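Local coordinates for AbiEi antitoxin C-terminal domain-containing protein (Mycobacterium tuberculosis, PDB 1ZEL) that is of unknown function but probably binds DNA through a winged-helix domain and contains a region related to the C-terminal domain of AbiEi antitoxins, at residues A[105-116]-A[186-197]. Residues are numbered along the deposited sequence; the frame is centred on the assembly and turned at random.
Sequences AGASAAWHLGYL and LLVQIATRPASF. With FMT (formic acid), chain F.
Leu-186 reaches helix 106-113 with both branches of its side chain. CD1 lies 3.4 Å from Gly-106 O, while CD2 meets Ala-110 CB at 3.8 Å and approaches the edge of the Tyr-115 ring. Ala-110 suits its place because a lone methyl lets the leucine come close to the helix backbone. The Tyr-115 hydroxyl is hydrogen-bonded to Asp-213, a ligand of the bound sodium ion, which places this apolar patch beside the metal site.

One turn on, Gln-189 stretches across with CG anti to the backbone N (chi1 179°). Its OE1 accepts from Gly-106 N at 2.8 Å, with a lone pair in the carbonyl plane directed at the donor. The other end of the amide is used as well: NE2 donates almost straight (172°) to Ser-196 OG, and that hydroxyl donates to Arg-193 O, so the glutamine amide is held flat from both ends. The two helices, packed within the region related to AbiEi antitoxin C-terminal domains, run roughly antiparallel at 143°, and glutamine has the length to reach the backbone at Gly-106. Gly-106 has positive phi, a conformation that favours glycine.

Past the 3-10 turn 194-196, Phe-197 turns the edge of its ring to residues 105-116. CE1 sits 3.5 Å from Gly-106 C and also nears Ala-110 CB, with CZ 4.1 Å from Leu-116 CD2; the ring is long enough to bring its rim against all three, and the small Gly-106 and Ala-110 let it come close. Trp-200 meets it edge-to-face. Ala-107 N, beside this ring, donates to a water at 2.9 Å that makes a weak bond to Ser-196 O.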
loop_
_atom_site.group_PDB
_atom_site.type_symbol
_atom_site.label_atom_id
_atom_site.label_comp_id
_atom_site.label_asym_id
_atom_site.label_seq_id
_atom_site.Cartn_x
_atom_site.Cartn_y
_atom_site.Cartn_z
ATOM N N ALA A 105 2.201 0.564 1.420
ATOM C CA ALA A 105 2.849 0.506 2.736
ATOM C C ALA A 105 2.008 -0.267 3.731
ATOM O O ALA A 105 1.008 -0.896 3.359
ATOM C CB ALA A 105 3.158 1.921 3.264
ATOM N N GLY A 106 2.421 -0.227 4.995
ATOM C CA GLY A 106 1.612 -0.740 6.102
ATOM C C GLY A 106 0.953 -2.059 5.791
ATOM O O GLY A 106 1.622 -2.967 5.309
ATOM N N ALA A 107 -0.366 -2.133 6.010
ATOM C CA ALA A 107 -1.134 -3.365 5.829
ATOM C C ALA A 107 -1.114 -3.944 4.407
ATOM O O ALA A 107 -1.152 -5.170 4.242
ATOM C CB ALA A 107 -2.578 -3.164 6.291
ATOM N N SER A 108 -1.045 -3.088 3.387
ATOM C CA SER A 108 -1.009 -3.614 2.020
ATOM C C SER A 108 0.297 -4.310 1.710
ATOM O O SER A 108 0.291 -5.391 1.123
ATOM C CB SER A 108 -1.294 -2.516 0.984
ATOM O OG SER A 108 -2.673 -2.151 1.072
ATOM N N ALA A 109 1.406 -3.685 2.092
ATOM C CA ALA A 109 2.723 -4.285 1.957
ATOM C C ALA A 109 2.792 -5.584 2.763
ATOM O O ALA A 109 3.269 -6.596 2.251
ATOM C CB ALA A 109 3.790 -3.336 2.435
ATOM N N ALA A 110 2.323 -5.566 4.014
ATOM C CA ALA A 110 2.350 -6.764 4.871
ATOM C C ALA A 110 1.529 -7.900 4.262
ATOM O O ALA A 110 1.883 -9.094 4.374
ATOM C CB ALA A 110 1.799 -6.421 6.280
ATOM N N TRP A 111 0.404 -7.547 3.644
ATOM C CA TRP A 111 -0.503 -8.541 3.082
ATOM C C TRP A 111 0.176 -9.294 1.944
ATOM O O TRP A 111 0.213 -10.516 1.929
ATOM C CB TRP A 111 -1.809 -7.856 2.628
ATOM C CG TRP A 111 -2.670 -8.650 1.675
ATOM C CD1 TRP A 111 -2.964 -8.337 0.377
ATOM C CD2 TRP A 111 -3.369 -9.877 1.956
ATOM N NE1 TRP A 111 -3.795 -9.283 -0.165
ATOM C CE2 TRP A 111 -4.063 -10.235 0.781
ATOM C CE3 TRP A 111 -3.487 -10.688 3.088
ATOM C CZ2 TRP A 111 -4.841 -11.382 0.691
ATOM C CZ3 TRP A 111 -4.257 -11.849 2.995
ATOM C CH2 TRP A 111 -4.923 -12.178 1.803
ATOM N N HIS A 112 0.759 -8.559 1.005
ATOM C CA HIS A 112 1.385 -9.190 -0.148
ATOM C C HIS A 112 2.707 -9.887 0.184
ATOM O O HIS A 112 3.076 -10.834 -0.506
ATOM C CB HIS A 112 1.545 -8.181 -1.287
ATOM C CG HIS A 112 0.239 -7.705 -1.858
ATOM N ND1 HIS A 112 -0.645 -8.552 -2.502
ATOM C CD2 HIS A 112 -0.323 -6.472 -1.898
ATOM C CE1 HIS A 112 -1.707 -7.864 -2.890
ATOM N NE2 HIS A 112 -1.536 -6.597 -2.538
ATOM N N LEU A 113 3.390 -9.430 1.234
ATOM C CA LEU A 113 4.616 -10.058 1.726
ATOM C C LEU A 113 4.272 -11.315 2.524
ATOM O O LEU A 113 5.136 -12.179 2.753
ATOM C CB LEU A 113 5.412 -9.090 2.617
ATOM C CG LEU A 113 6.194 -7.946 1.961
ATOM C CD1 LEU A 113 6.811 -6.995 3.015
ATOM C CD2 LEU A 113 7.261 -8.500 1.002
ATOM N N GLY A 114 3.010 -11.425 2.924
ATOM C CA GLY A 114 2.508 -12.681 3.518
ATOM C C GLY A 114 2.405 -12.717 5.027
ATOM O O GLY A 114 2.239 -13.795 5.609
ATOM N N TYR A 115 2.413 -11.540 5.660
ATOM C CA TYR A 115 2.425 -11.477 7.125
ATOM C C TYR A 115 1.047 -11.291 7.759
ATOM O O TYR A 115 0.958 -11.102 8.975
ATOM C CB TYR A 115 3.413 -10.400 7.614
ATOM C CG TYR A 115 4.778 -10.494 6.964
ATOM C CD1 TYR A 115 5.393 -9.377 6.393
ATOM C CD2 TYR A 115 5.423 -11.702 6.868
ATOM C CE1 TYR A 115 6.627 -9.486 5.779
ATOM C CE2 TYR A 115 6.669 -11.814 6.244
ATOM C CZ TYR A 115 7.254 -10.710 5.708
ATOM O OH TYR A 115 8.467 -10.811 5.080
ATOM N N LEU A 116 -0.025 -11.369 6.972
ATOM C CA LEU A 116 -1.355 -11.130 7.521
ATOM C C LEU A 116 -2.295 -12.273 7.237
ATOM O O LEU A 116 -2.348 -12.792 6.117
ATOM C CB LEU A 116 -1.972 -9.811 6.997
ATOM C CG LEU A 116 -1.320 -8.462 7.304
ATOM C CD1 LEU A 116 -2.094 -7.335 6.676
ATOM C CD2 LEU A 116 -1.216 -8.211 8.803
ATOM N N LEU A 186 8.774 -1.962 5.910
ATOM C CA LEU A 186 7.553 -2.204 6.661
ATOM C C LEU A 186 7.833 -2.209 8.162
ATOM O O LEU A 186 7.148 -1.525 8.925
ATOM C CB LEU A 186 6.927 -3.534 6.254
ATOM C CG LEU A 186 5.754 -3.983 7.123
ATOM C CD1 LEU A 186 4.537 -3.029 7.036
ATOM C CD2 LEU A 186 5.410 -5.369 6.712
ATOM N N LEU A 187 8.860 -2.944 8.578
ATOM C CA LEU A 187 9.139 -3.078 9.996
ATOM C C LEU A 187 9.514 -1.700 10.541
ATOM O O LEU A 187 9.067 -1.300 11.628
ATOM C CB LEU A 187 10.270 -4.082 10.240
ATOM C CG LEU A 187 10.520 -4.527 11.684
ATOM C CD1 LEU A 187 11.059 -5.969 11.723
ATOM C CD2 LEU A 187 11.508 -3.533 12.375
ATOM N N VAL A 188 10.352 -0.975 9.810
ATOM C CA VAL A 188 10.746 0.357 10.285
ATOM C C VAL A 188 9.539 1.300 10.341
ATOM O O VAL A 188 9.414 2.105 11.260
ATOM C CB VAL A 188 11.895 0.946 9.474
ATOM C CG1 VAL A 188 12.150 2.389 9.898
ATOM C CG2 VAL A 188 13.166 0.076 9.695
ATOM N N GLN A 189 8.637 1.168 9.381
ATOM C CA GLN A 189 7.445 2.008 9.366
ATOM C C GLN A 189 6.639 1.796 10.636
ATOM O O GLN A 189 6.275 2.747 11.325
ATOM C CB GLN A 189 6.557 1.680 8.162
ATOM C CG GLN A 189 5.284 2.545 8.134
ATOM C CD GLN A 189 4.164 1.919 7.351
ATOM O OE1 GLN A 189 4.397 1.242 6.363
ATOM N NE2 GLN A 189 2.928 2.157 7.781
ATOM N N ILE A 190 6.344 0.535 10.940
ATOM C CA ILE A 190 5.436 0.263 12.044
ATOM C C ILE A 190 6.126 0.471 13.423
ATOM O O ILE A 190 5.454 0.736 14.420
ATOM C CB ILE A 190 4.826 -1.139 11.878
ATOM C CG1 ILE A 190 5.893 -2.213 12.045
ATOM C CG2 ILE A 190 4.244 -1.288 10.452
ATOM C CD1 ILE A 190 5.312 -3.643 12.011
ATOM N N ALA A 191 7.452 0.348 13.475
ATOM C CA ALA A 191 8.203 0.708 14.699
ATOM C C ALA A 191 8.234 2.235 14.877
ATOM O O ALA A 191 8.067 2.753 15.995
ATOM C CB ALA A 191 9.639 0.156 14.628
ATOM N N THR A 192 8.445 2.954 13.783
ATOM C CA THR A 192 8.538 4.418 13.848
ATOM C C THR A 192 7.207 5.038 14.230
ATOM O O THR A 192 7.158 5.945 15.102
ATOM C CB THR A 192 9.054 5.015 12.512
ATOM O OG1 THR A 192 10.359 4.507 12.248
ATOM C CG2 THR A 192 9.108 6.548 12.553
ATOM N N ARG A 193 6.139 4.552 13.593
ATOM C CA ARG A 193 4.802 5.106 13.810
ATOM C C ARG A 193 3.795 3.964 13.924
ATOM O O ARG A 193 3.117 3.666 12.965
ATOM C CB ARG A 193 4.419 6.032 12.645
ATOM C CG ARG A 193 5.130 7.405 12.712
ATOM C CD ARG A 193 4.871 8.241 11.497
ATOM N NE ARG A 193 5.979 9.158 11.257
ATOM C CZ ARG A 193 5.948 10.165 10.390
ATOM N NH1 ARG A 193 4.847 10.409 9.689
ATOM N NH2 ARG A 193 7.019 10.933 10.234
ATOM N N PRO A 194 3.731 3.307 15.091
ATOM C CA PRO A 194 2.814 2.176 15.232
ATOM C C PRO A 194 1.368 2.517 14.894
ATOM O O PRO A 194 0.636 1.641 14.475
ATOM C CB PRO A 194 2.961 1.780 16.701
ATOM C CG PRO A 194 4.335 2.283 17.089
ATOM C CD PRO A 194 4.552 3.518 16.302
ATOM N N ALA A 195 0.967 3.783 15.039
ATOM C CA ALA A 195 -0.435 4.189 14.824
ATOM C C ALA A 195 -0.772 4.235 13.329
ATOM O O ALA A 195 -1.961 4.222 12.950
ATOM C CB ALA A 195 -0.730 5.570 15.495
ATOM N N SER A 196 0.271 4.233 12.488
ATOM C CA SER A 196 0.094 4.243 11.050
ATOM C C SER A 196 -0.332 2.887 10.530
ATOM O O SER A 196 -0.767 2.773 9.377
ATOM C CB SER A 196 1.379 4.674 10.342
ATOM O OG SER A 196 2.345 3.643 10.386
ATOM N N PHE A 197 -0.225 1.865 11.377
ATOM C CA PHE A 197 -0.536 0.502 10.960
ATOM C C PHE A 197 -1.796 0.013 11.670
ATOM O O PHE A 197 -1.925 0.151 12.891
ATOM C CB PHE A 197 0.652 -0.412 11.244
ATOM C CG PHE A 197 0.471 -1.815 10.740
ATOM C CD1 PHE A 197 0.805 -2.159 9.428
ATOM C CD2 PHE A 197 0.034 -2.806 11.595
ATOM C CE1 PHE A 197 0.662 -3.490 8.976
ATOM C CE2 PHE A 197 -0.125 -4.122 11.157
ATOM C CZ PHE A 197 0.197 -4.470 9.860
HETATM C C FMT F . -5.206 -4.519 -0.170
HETATM O O1 FMT F . -5.492 -5.515 -0.848
HETATM O O2 FMT F . -4.045 -4.172 0.093
HETATM O O HOH W 1 -1.580 0.072 7.423
#